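Local coordinates for toluene, o-xylene monooxygenase oxygenase subunit (Pseudomonas stutzeri, PDB 2INC), which probably serves as a subunit of the hydroxylase component of a bacterial multicomponent monooxygenase that oxidises toluene and o-xylene, at residues N80-G85 against A254-R259; E87-G92 against A247-R252. All coordinates share one frame; numbering follows the deposited sequence.

Contact 1 of 2, residues N80-G85 against A254-R259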
ATOM      1  N   ASN B  80     -14.170  -0.171  -5.511  1.00 34.85           N
ATOM      2  CA  ASN B  80     -13.834  -1.230  -4.546  1.00 34.81           C
ATOM      3  C   ASN B  80     -13.691  -0.672  -3.118  1.00 35.77           C
ATOM      4  O   ASN B  80     -14.094  -1.333  -2.133  1.00 36.19           O
ATOM      5  CB  ASN B  80     -12.591  -1.985  -4.927  1.00 35.91           C
ATOM      6  CG  ASN B  80     -12.775  -2.905  -6.124  1.00 39.54           C
ATOM      7  OD1 ASN B  80     -11.911  -2.946  -6.987  1.00 44.80           O
ATOM      8  ND2 ASN B  80     -13.856  -3.663  -6.165  1.00 34.79           N
ATOM      9  N   LEU B  81     -13.170   0.549  -2.963  1.00 35.72           N
ATOM     10  CA  LEU B  81     -13.145   1.154  -1.635  1.00 37.01           C
ATOM     11  C   LEU B  81     -14.560   1.301  -1.058  1.00 36.59           C
ATOM     12  O   LEU B  81     -14.814   0.957   0.101  1.00 37.56           O
ATOM     13  CB  LEU B  81     -12.484   2.535  -1.642  1.00 36.78           C
ATOM     14  CG  LEU B  81     -10.964   2.536  -1.623  1.00 42.36           C
ATOM     15  CD1 LEU B  81     -10.478   3.980  -1.882  1.00 44.35           C
ATOM     16  CD2 LEU B  81     -10.461   2.037  -0.255  1.00 44.22           C
ATOM     17  N   LEU B  82     -15.471   1.801  -1.872  1.00 36.76           N
ATOM     18  CA  LEU B  82     -16.831   2.099  -1.438  1.00 36.74           C
ATOM     19  C   LEU B  82     -17.504   0.797  -1.084  1.00 36.39           C
ATOM     20  O   LEU B  82     -18.115   0.652  -0.012  1.00 35.51           O
ATOM     21  CB  LEU B  82     -17.586   2.760  -2.595  1.00 37.10           C
ATOM     22  CG  LEU B  82     -18.928   3.498  -2.407  1.00 39.51           C
ATOM     23  CD1 LEU B  82     -19.795   3.277  -3.617  1.00 38.15           C
ATOM     24  CD2 LEU B  82     -19.689   3.217  -1.198  1.00 45.79           C
ATOM     25  N   GLN B  83     -17.403  -0.162  -1.994  1.00 35.26           N
ATOM     26  CA  GLN B  83     -18.139  -1.413  -1.804  1.00 35.33           C
ATOM     27  C   GLN B  83     -17.541  -2.383  -0.797  1.00 35.10           C
ATOM     28  O   GLN B  83     -18.264  -3.180  -0.199  1.00 36.08           O
ATOM     29  CB  GLN B  83     -18.396  -2.105  -3.130  1.00 34.38           C
ATOM     30  CG  GLN B  83     -19.284  -1.320  -4.060  1.00 33.13           C
ATOM     31  CD  GLN B  83     -20.691  -1.113  -3.541  1.00 40.10           C
ATOM     32  OE1 GLN B  83     -20.913  -0.338  -2.620  1.00 42.87           O
ATOM     33  NE2 GLN B  83     -21.667  -1.745  -4.184  1.00 36.58           N
ATOM     34  N   ASP B  84     -16.230  -2.325  -0.585  1.00 34.48           N
ATOM     35  CA  ASP B  84     -15.677  -3.035   0.549  1.00 34.87           C
ATOM     36  C   ASP B  84     -16.222  -2.455   1.868  1.00 34.66           C
ATOM     37  O   ASP B  84     -16.494  -3.203   2.784  1.00 35.95           O
ATOM     38  CB  ASP B  84     -14.152  -3.001   0.511  1.00 35.68           C
ATOM     39  CG  ASP B  84     -13.537  -3.865   1.548  1.00 38.59           C
ATOM     40  OD1 ASP B  84     -13.751  -5.118   1.529  1.00 39.82           O
ATOM     41  OD2 ASP B  84     -12.800  -3.292   2.358  1.00 40.50           O
ATOM     42  N   GLY B  85     -16.407  -1.133   1.984  1.00 34.15           N
ATOM     43  CA  GLY B  85     -17.065  -0.612   3.225  1.00 33.64           C
ATOM     44  C   GLY B  85     -18.495  -1.132   3.385  1.00 33.30           C
ATOM     45  O   GLY B  85     -18.874  -1.677   4.425  1.00 34.75           O
ATOM     46  N   ALA B 254     -28.967   1.013  -5.940  1.00 33.14           N
ATOM     47  CA  ALA B 254     -30.005   1.387  -6.903  1.00 32.20           C
ATOM     48  C   ALA B 254     -30.075   2.915  -7.070  1.00 33.45           C
ATOM     49  O   ALA B 254     -30.252   3.408  -8.174  1.00 30.07           O
ATOM     50  CB  ALA B 254     -31.348   0.836  -6.462  1.00 32.90           C
ATOM     51  N   GLU B 255     -29.974   3.640  -5.963  1.00 34.24           N
ATOM     52  CA  GLU B 255     -29.954   5.108  -6.034  1.00 35.23           C
ATOM     53  C   GLU B 255     -28.784   5.615  -6.878  1.00 34.03           C
ATOM     54  O   GLU B 255     -28.959   6.537  -7.640  1.00 33.26           O
ATOM     55  CB  GLU B 255     -29.906   5.697  -4.626  1.00 36.81           C
ATOM     56  CG  GLU B 255     -31.254   5.621  -3.879  1.00 42.10           C
ATOM     57  CD  GLU B 255     -31.059   5.516  -2.315  1.00 53.73           C
ATOM     58  OE1 GLU B 255     -30.014   5.984  -1.760  1.00 57.41           O
ATOM     59  OE2 GLU B 255     -31.958   4.966  -1.637  1.00 57.01           O
ATOM     60  N   ARG B 256     -27.616   4.995  -6.750  1.00 32.90           N
ATOM     61  CA  ARG B 256     -26.468   5.314  -7.618  1.00 33.92           C
ATOM     62  C   ARG B 256     -26.739   5.109  -9.124  1.00 33.83           C
ATOM     63  O   ARG B 256     -26.418   5.964  -9.958  1.00 34.25           O
ATOM     64  CB  ARG B 256     -25.236   4.513  -7.198  1.00 33.77           C
ATOM     65  CG  ARG B 256     -23.974   4.971  -7.898  1.00 35.38           C
ATOM     66  CD  ARG B 256     -22.708   4.446  -7.233  1.00 34.31           C
ATOM     67  NE  ARG B 256     -22.716   2.972  -7.078  1.00 34.89           N
ATOM     68  CZ  ARG B 256     -22.923   2.390  -5.911  1.00 34.36           C
ATOM     69  NH1 ARG B 256     -22.938   1.067  -5.766  1.00 31.96           N
ATOM     70  NH2 ARG B 256     -23.137   3.150  -4.861  1.00 30.62           N
ATOM     71  N   HIS B 257     -27.308   3.948  -9.476  1.00 32.49           N
ATOM     72  CA  HIS B 257     -27.677   3.688 -10.843  1.00 31.45           C
ATOM     73  C   HIS B 257     -28.650   4.748 -11.369  1.00 32.67           C
ATOM     74  O   HIS B 257     -28.533   5.170 -12.511  1.00 32.44           O
ATOM     75  CB  HIS B 257     -28.312   2.310 -10.972  1.00 30.84           C
ATOM     76  CG  HIS B 257     -27.481   1.216 -10.363  1.00 29.64           C
ATOM     77  ND1 HIS B 257     -28.021   0.010  -9.952  1.00 30.03           N
ATOM     78  CD2 HIS B 257     -26.165   1.174 -10.027  1.00 29.49           C
ATOM     79  CE1 HIS B 257     -27.059  -0.751  -9.445  1.00 33.91           C
ATOM     80  NE2 HIS B 257     -25.924  -0.064  -9.464  1.00 30.36           N
ATOM     81  N   ARG B 258     -29.608   5.155 -10.540  1.00 32.63           N
ATOM     82  CA  ARG B 258     -30.557   6.190 -10.982  1.00 33.72           C
ATOM     83  C   ARG B 258     -29.837   7.525 -11.195  1.00 34.34           C
ATOM     84  O   ARG B 258     -30.203   8.301 -12.082  1.00 35.20           O
ATOM     85  CB  ARG B 258     -31.711   6.346  -9.977  1.00 34.63           C
ATOM     86  CG  ARG B 258     -32.766   5.251 -10.033  1.00 35.18           C
ATOM     87  CD  ARG B 258     -33.674   5.334  -8.810  1.00 40.43           C
ATOM     88  NE  ARG B 258     -34.338   4.045  -8.576  1.00 42.17           N
ATOM     89  CZ  ARG B 258     -35.283   3.881  -7.668  1.00 43.69           C
ATOM     90  NH1 ARG B 258     -35.658   4.924  -6.936  1.00 43.09           N
ATOM     91  NH2 ARG B 258     -35.836   2.678  -7.483  1.00 46.04           N
ATOM     92  N   ARG B 259     -28.850   7.811 -10.368  1.00 34.19           N
ATOM     93  CA  ARG B 259     -28.089   9.063 -10.526  1.00 34.72           C
ATOM     94  C   ARG B 259     -27.376   9.173 -11.885  1.00 34.51           C
ATOM     95  O   ARG B 259     -27.448  10.207 -12.546  1.00 34.67           O
ATOM     96  CB  ARG B 259     -27.088   9.247  -9.404  1.00 35.36           C
ATOM     97  CG  ARG B 259     -27.742   9.654  -8.048  1.00 37.32           C
ATOM     98  CD  ARG B 259     -26.713  10.245  -7.109  1.00 37.33           C
ATOM     99  NE  ARG B 259     -25.690   9.281  -6.686  1.00 39.04           N
ATOM    100  CZ  ARG B 259     -25.830   8.435  -5.668  1.00 35.69           C
ATOM    101  NH1 ARG B 259     -26.970   8.378  -5.005  1.00 39.05           N
ATOM    102  NH2 ARG B 259     -24.845   7.613  -5.325  1.00 37.65           N
TER
HETATM  103  O   HOH W   1     -23.243   1.253  -2.341  1.00 33.71           O
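Leu82 meets the end of Arg256 through one methyl group: its CD1 lies over a face of the guanidinium, 3.6 Å from NH2 and 4.0 Å from CZ. A leucine suits this place because a flat guanidinium accepts an apolar group over its face while keeping its N-H groups for polar partners. Across segments 80-85 and 254-259 the nearest CA atoms, those of Leu82 and Arg256, are 11.9 Å apart, and Arg256 spans the gap: its CG stands anti to the backbone N (chi1 -170°), and the chain runs out extended before bending at chi3.

The polar part is indirect. Gln83 NE2 and Arg256 NH1 stand 3.5 Å apart, both donors, with amide and guanidinium planes turned 78° against each other. Asp253 reconciles them, since its OD1 accepts from Gln83 NE2 and forms a salt bridge with Arg256 NH1, which also pairs with Asp154. Water 1 adds a bridge, donating to Gln83 OE1 at 2.8 Å and accepting from Arg256 NH2 at 3.2 Å in the guanidinium plane. A leucine in place of Arg256 would probably leave Asp253 and Asp154 without this positive mate and the water without its donor.

The contact joins helix 76-99 to helix 241-268. Helix 142-172 adjoins both, its Arg157 touching Gln83 and its Trp158 touching Ala254.

Contact 2 of 2, residues E87-G92 against A247-R252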
ATOM      1  N   GLU B  87     -19.836  -3.801   2.014  1.00 31.92           N
ATOM      2  CA  GLU B  87     -19.844  -5.249   2.294  1.00 33.15           C
ATOM      3  C   GLU B  87     -19.393  -5.573   3.701  1.00 34.47           C
ATOM      4  O   GLU B  87     -19.790  -6.608   4.208  1.00 34.76           O
ATOM      5  CB  GLU B  87     -18.995  -6.076   1.325  1.00 33.71           C
ATOM      6  CG  GLU B  87     -19.626  -6.275  -0.037  1.00 35.71           C
ATOM      7  CD  GLU B  87     -21.011  -7.001  -0.002  1.00 37.22           C
ATOM      8  OE1 GLU B  87     -22.044  -6.317   0.185  1.00 34.43           O
ATOM      9  OE2 GLU B  87     -21.046  -8.255  -0.198  1.00 41.27           O
ATOM     10  N   SER B  88     -18.535  -4.728   4.315  1.00 32.93           N
ATOM     11  CA  SER B  88     -18.176  -4.946   5.736  1.00 33.95           C
ATOM     12  C   SER B  88     -19.446  -4.775   6.541  1.00 31.96           C
ATOM     13  O   SER B  88     -19.651  -5.452   7.525  1.00 31.06           O
ATOM     14  CB  SER B  88     -17.156  -3.913   6.206  1.00 34.40           C
ATOM     15  OG  SER B  88     -15.905  -4.145   5.574  1.00 39.26           O
ATOM     16  N   TYR B  89     -20.286  -3.825   6.137  1.00 29.67           N
ATOM     17  CA  TYR B  89     -21.552  -3.637   6.808  1.00 31.78           C
ATOM     18  C   TYR B  89     -22.523  -4.827   6.627  1.00 32.71           C
ATOM     19  O   TYR B  89     -23.027  -5.392   7.602  1.00 33.58           O
ATOM     20  CB  TYR B  89     -22.175  -2.318   6.366  1.00 31.71           C
ATOM     21  CG  TYR B  89     -23.609  -2.133   6.786  1.00 33.60           C
ATOM     22  CD1 TYR B  89     -23.964  -2.027   8.143  1.00 35.82           C
ATOM     23  CD2 TYR B  89     -24.610  -2.035   5.848  1.00 34.75           C
ATOM     24  CE1 TYR B  89     -25.288  -1.880   8.526  1.00 33.80           C
ATOM     25  CE2 TYR B  89     -25.935  -1.909   6.224  1.00 37.93           C
ATOM     26  CZ  TYR B  89     -26.258  -1.815   7.576  1.00 35.03           C
ATOM     27  OH  TYR B  89     -27.555  -1.627   7.976  1.00 34.92           O
ATOM     28  N   VAL B  90     -22.798  -5.205   5.400  1.00 33.41           N
ATOM     29  CA  VAL B  90     -23.714  -6.317   5.158  1.00 34.59           C
ATOM     30  C   VAL B  90     -23.197  -7.607   5.737  1.00 34.41           C
ATOM     31  O   VAL B  90     -23.953  -8.352   6.369  1.00 34.22           O
ATOM     32  CB  VAL B  90     -24.019  -6.462   3.631  1.00 35.11           C
ATOM     33  CG1 VAL B  90     -24.774  -7.764   3.365  1.00 35.99           C
ATOM     34  CG2 VAL B  90     -24.808  -5.281   3.196  1.00 34.87           C
ATOM     35  N   GLN B  91     -21.914  -7.878   5.579  1.00 35.22           N
ATOM     36  CA  GLN B  91     -21.394  -9.134   6.087  1.00 37.80           C
ATOM     37  C   GLN B  91     -21.386  -9.115   7.629  1.00 37.29           C
ATOM     38  O   GLN B  91     -21.646 -10.138   8.245  1.00 36.97           O
ATOM     39  CB  GLN B  91     -20.054  -9.558   5.432  1.00 39.02           C
ATOM     40  CG  GLN B  91     -20.056  -9.428   3.838  1.00 43.82           C
ATOM     41  CD  GLN B  91     -20.913 -10.484   3.033  1.00 48.59           C
ATOM     42  OE1 GLN B  91     -20.842 -11.694   3.281  1.00 51.76           O
ATOM     43  NE2 GLN B  91     -21.708 -10.007   2.061  1.00 46.18           N
ATOM     44  N   GLY B  92     -21.209  -7.942   8.240  1.00 36.58           N
ATOM     45  CA  GLY B  92     -21.381  -7.856   9.655  1.00 36.24           C
ATOM     46  C   GLY B  92     -22.796  -8.196  10.075  1.00 36.64           C
ATOM     47  O   GLY B  92     -22.975  -8.937  11.043  1.00 36.51           O
ATOM     48  N   ALA B 247     -32.238  -4.886   2.226  1.00 32.93           N
ATOM     49  CA  ALA B 247     -32.886  -4.251   1.103  1.00 33.17           C
ATOM     50  C   ALA B 247     -32.550  -2.761   1.077  1.00 34.26           C
ATOM     51  O   ALA B 247     -32.329  -2.145   0.017  1.00 33.68           O
ATOM     52  CB  ALA B 247     -34.443  -4.502   1.177  1.00 33.52           C
ATOM     53  N   GLN B 248     -32.499  -2.151   2.252  1.00 34.50           N
ATOM     54  CA  GLN B 248     -32.108  -0.724   2.303  1.00 35.39           C
ATOM     55  C   GLN B 248     -30.639  -0.549   1.842  1.00 34.51           C
ATOM     56  O   GLN B 248     -30.320   0.438   1.165  1.00 35.01           O
ATOM     57  CB  GLN B 248     -32.297  -0.205   3.730  1.00 35.64           C
ATOM     58  CG  GLN B 248     -31.929   1.263   3.911  1.00 41.71           C
ATOM     59  CD  GLN B 248     -32.188   1.710   5.333  1.00 46.80           C
ATOM     60  OE1 GLN B 248     -32.764   0.954   6.114  1.00 52.01           O
ATOM     61  NE2 GLN B 248     -31.771   2.934   5.680  1.00 44.93           N
ATOM     62  N   ALA B 249     -29.755  -1.511   2.219  1.00 34.01           N
ATOM     63  CA  ALA B 249     -28.340  -1.488   1.813  1.00 33.44           C
ATOM     64  C   ALA B 249     -28.237  -1.578   0.286  1.00 34.06           C
ATOM     65  O   ALA B 249     -27.451  -0.896  -0.338  1.00 35.07           O
ATOM     66  CB  ALA B 249     -27.603  -2.618   2.430  1.00 33.79           C
ATOM     67  N   GLN B 250     -29.036  -2.439  -0.305  1.00 33.86           N
ATOM     68  CA  GLN B 250     -29.037  -2.629  -1.765  1.00 33.72           C
ATOM     69  C   GLN B 250     -29.609  -1.421  -2.473  1.00 33.77           C
ATOM     70  O   GLN B 250     -29.153  -1.044  -3.551  1.00 33.54           O
ATOM     71  CB  GLN B 250     -29.801  -3.910  -2.125  1.00 33.79           C
ATOM     72  CG  GLN B 250     -29.143  -5.151  -1.580  1.00 32.13           C
ATOM     73  CD  GLN B 250     -29.999  -6.432  -1.720  1.00 34.76           C
ATOM     74  OE1 GLN B 250     -31.215  -6.360  -1.777  1.00 39.81           O
ATOM     75  NE2 GLN B 250     -29.357  -7.599  -1.715  1.00 32.72           N
ATOM     76  N   LYS B 251     -30.604  -0.796  -1.882  1.00 34.16           N
ATOM     77  CA  LYS B 251     -31.193   0.393  -2.462  1.00 36.48           C
ATOM     78  C   LYS B 251     -30.166   1.521  -2.642  1.00 35.62           C
ATOM     79  O   LYS B 251     -30.352   2.380  -3.477  1.00 37.61           O
ATOM     80  CB  LYS B 251     -32.367   0.870  -1.595  1.00 37.79           C
ATOM     81  CG  LYS B 251     -33.273   1.866  -2.294  1.00 42.52           C
ATOM     82  CD  LYS B 251     -34.517   1.191  -2.829  1.00 48.63           C
ATOM     83  CE  LYS B 251     -35.254   2.093  -3.817  1.00 49.98           C
ATOM     84  NZ  LYS B 251     -36.370   2.861  -3.181  1.00 50.73           N
ATOM     85  N   ARG B 252     -29.115   1.552  -1.824  1.00 35.39           N
ATOM     86  CA  ARG B 252     -28.060   2.555  -1.976  1.00 34.91           C
ATOM     87  C   ARG B 252     -27.386   2.391  -3.357  1.00 34.87           C
ATOM     88  O   ARG B 252     -27.040   3.384  -4.008  1.00 33.65           O
ATOM     89  CB  ARG B 252     -27.007   2.383  -0.896  1.00 34.12           C
ATOM     90  CG  ARG B 252     -27.507   2.755   0.533  1.00 36.13           C
ATOM     91  CD  ARG B 252     -26.431   2.463   1.627  1.00 36.07           C
ATOM     92  NE  ARG B 252     -25.284   3.380   1.580  1.00 38.23           N
ATOM     93  CZ  ARG B 252     -25.212   4.535   2.260  1.00 42.43           C
ATOM     94  NH1 ARG B 252     -26.214   4.962   3.026  1.00 40.52           N
ATOM     95  NH2 ARG B 252     -24.127   5.277   2.168  1.00 42.58           N
TER
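Ala249 offers its CB to two side chains of helix 76-99, and the meeting is wholly apolar. Val90 makes the closer approach, with CG2 at 3.9 Å from Ala249 CB. With CG1 anti to the backbone N (chi1 170°), CG2 is the branch left beside that N, and it is the one that meets Ala249. Tyr89 also reaches this methyl, bringing the edge of its ring rather than a face: CE2 is 4.2 Å from the same CB, which lies near the ring plane.

The small residue suits its place, since the helices come near here, with the CA atoms of Val90 and Ala249 7.5 Å apart, and a methyl group meets a branched and an aromatic side chain at ordinary van der Waals distances. Both helices belong to the helical bundle of the ferritin-like fold, which methane, phenol and alkene hydroxylase subunits share.

Further apolar packing comes from helix 241-268 itself, where Leu245 touches Tyr89 and Leu246 touches Val90. On helix 142-172, Arg157 and His161 also touch Val90. Tyr89 reaches the interface with the second subunit, another copy of this protein, whose Gln96 packs on it; Gln248 hydrogen-bonds through NE2 to the backbone O of that same Gln96.

How the contacts relate
From the N terminus, the chain enters helix 76-99 and passes first through 80-85, then 87-92. It then runs through a largely helical series, including helices 142-172 and 208-237, before helix 241-268 brings it back. There 247-252 meets 87-92, closing the inner loop of contact 2 over 154 intervening residues; 254-259 then meets 80-85 and closes the outer loop of contact 1 over 168. Contact 2 is thus nested inside contact 1, as expected for two antiparallel helices joined at successive levels. The contact centres lie about 10 Å apart, and along helix 241-268 the two are linked where Arg258 NH2 packs 3.8 Å from Lys251 CE.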